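Local coordinates for extracellular sialidase/neuraminidase, putative (Aspergillus fumigatus, PDB 2XZI), which is a sialidase-family glycoside hydrolase that acts as a KDNase, releasing deaminoneuraminic acid, probably from the ends of glycans, at residues A[270-275]-A[295-300]. Numbering follows the deposited sequence.
Sequences GLPDPA and NSASGT
The side-chain amide of Asn295 spends both of its N-H groups on 270-275. Asn295 ND2 reaches Pro272 O at 3.0 Å, nearly straight at 173°. Its other N-H meets the anti lone pair of Asp273 OD2, 2.8 Å from Asn295 ND2. Both acceptors lie close to the amide plane, fixing its rotation, and the carboxylate is turned only 20° from it. Asp273 CG stands anti to its own N (chi1 -177°), which brings OD2 back to Asn295. Ser298 O stands over the Asp273-Pro274 peptide link, 2.9 Å from Pro274 N, which has no hydrogen to give; Ser296 O approaches Pro274 CD at 3.4 Å. Pro272 CG rests on the backbone of Ala297, the centre of an inverse gamma turn. Ser298 OG accepts from Thr300 N in an ST turn and bonds with Ser301 N. In this sialidase beta-propeller, strand 272-273 pairs with 250-258, whereas 295-300 belongs to the loop linking 290-294 to 305-310 in the neighbouring sheet. One water bridges Pro272 O and Asn295 OD1; a second joins Asp273 OD2 to Ser296 N. Farther out, Arg252 salt-bridges Asp273 OD2, and Pro274 touches Arg302, which lines both bound deamino-alpha-neuraminic acid sites; the Pro274 side chain lies about 6 Å from one ligand.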
loop_
_atom_site.group_PDB
_atom_site.type_symbol
_atom_site.label_atom_id
_atom_site.label_comp_id
_atom_site.label_asym_id
_atom_site.label_seq_id
_atom_site.Cartn_x
_atom_site.Cartn_y
_atom_site.Cartn_z
ATOM N N GLY A 270 -20.100 -7.480 3.895
ATOM C CA GLY A 270 -19.838 -6.573 5.019
ATOM C C GLY A 270 -18.843 -5.467 4.676
ATOM O O GLY A 270 -18.668 -4.528 5.463
ATOM N N LEU A 271 -18.219 -5.570 3.500
ATOM C CA LEU A 271 -17.139 -4.650 3.090
ATOM C C LEU A 271 -17.362 -4.052 1.691
ATOM O O LEU A 271 -16.729 -4.470 0.715
ATOM C CB LEU A 271 -15.774 -5.353 3.165
ATOM C CG LEU A 271 -15.309 -5.887 4.524
ATOM C CD1 LEU A 271 -14.002 -6.664 4.358
ATOM C CD2 LEU A 271 -15.190 -4.760 5.579
ATOM N N PRO A 272 -18.277 -3.076 1.585
ATOM C CA PRO A 272 -18.457 -2.359 0.325
ATOM C C PRO A 272 -17.136 -1.729 -0.136
ATOM O O PRO A 272 -16.300 -1.352 0.690
ATOM C CB PRO A 272 -19.510 -1.299 0.685
ATOM C CG PRO A 272 -19.365 -1.106 2.159
ATOM C CD PRO A 272 -19.069 -2.481 2.675
ATOM N N ASP A 273 -16.947 -1.671 -1.449
ATOM C CA ASP A 273 -15.722 -1.131 -2.025
ATOM C C ASP A 273 -16.065 -0.589 -3.411
ATOM O O ASP A 273 -16.875 -1.200 -4.116
ATOM C CB ASP A 273 -14.676 -2.242 -2.131
ATOM C CG ASP A 273 -13.344 -1.731 -2.650
ATOM O OD1 ASP A 273 -13.160 -1.661 -3.881
ATOM O OD2 ASP A 273 -12.481 -1.366 -1.808
ATOM N N PRO A 274 -15.459 0.536 -3.824
ATOM C CA PRO A 274 -15.804 1.166 -5.107
ATOM C C PRO A 274 -14.856 0.756 -6.237
ATOM O O PRO A 274 -14.712 1.489 -7.194
ATOM C CB PRO A 274 -15.660 2.662 -4.788
ATOM C CG PRO A 274 -14.441 2.681 -3.843
ATOM C CD PRO A 274 -14.583 1.409 -3.010
ATOM N N ALA A 275 -14.262 -0.431 -6.118
ATOM C CA ALA A 275 -13.185 -0.875 -7.008
ATOM C C ALA A 275 -11.959 0.027 -6.795
ATOM O O ALA A 275 -11.590 0.857 -7.639
ATOM C CB ALA A 275 -13.640 -0.898 -8.491
ATOM N N ASN A 295 -10.452 0.795 3.963
ATOM C CA ASN A 295 -10.769 1.038 2.552
ATOM C C ASN A 295 -11.805 2.149 2.492
ATOM O O ASN A 295 -12.162 2.734 3.526
ATOM C CB ASN A 295 -11.252 -0.247 1.824
ATOM C CG ASN A 295 -12.767 -0.489 1.943
ATOM O OD1 ASN A 295 -13.367 -0.267 2.997
ATOM N ND2 ASN A 295 -13.376 -0.953 0.846
ATOM N N SER A 296 -12.245 2.479 1.279
ATOM C CA SER A 296 -13.390 3.371 1.178
ATOM C C SER A 296 -14.661 2.535 1.240
ATOM O O SER A 296 -14.948 1.753 0.328
ATOM C CB SER A 296 -13.360 4.179 -0.106
ATOM O OG SER A 296 -14.444 5.105 -0.076
ATOM N N ALA A 297 -15.419 2.716 2.316
ATOM C CA ALA A 297 -16.603 1.904 2.626
ATOM C C ALA A 297 -17.828 2.386 1.854
ATOM O O ALA A 297 -18.815 2.878 2.430
ATOM C CB ALA A 297 -16.862 1.938 4.116
ATOM N N SER A 298 -17.748 2.230 0.539
ATOM C CA SER A 298 -18.770 2.716 -0.372
ATOM C C SER A 298 -18.696 1.888 -1.617
ATOM O O SER A 298 -17.610 1.487 -2.054
ATOM C CB SER A 298 -18.500 4.176 -0.740
ATOM O OG SER A 298 -19.351 4.610 -1.792
ATOM N N GLY A 299 -19.857 1.665 -2.223
ATOM C CA GLY A 299 -19.926 0.977 -3.499
ATOM C C GLY A 299 -19.617 1.886 -4.678
ATOM O O GLY A 299 -19.470 1.406 -5.795
ATOM N N THR A 300 -19.522 3.194 -4.447
ATOM C CA THR A 300 -19.360 4.154 -5.546
ATOM C C THR A 300 -18.227 5.184 -5.402
ATOM O O THR A 300 -17.656 5.623 -6.407
ATOM C CB THR A 300 -20.675 4.938 -5.808
ATOM O OG1 THR A 300 -21.117 5.566 -4.599
ATOM C CG2 THR A 300 -21.756 4.013 -6.349
HETATM O O HOH W 1 -15.897 -1.474 3.422
HETATM O O HOH W 2 -11.123 1.073 -1.204
#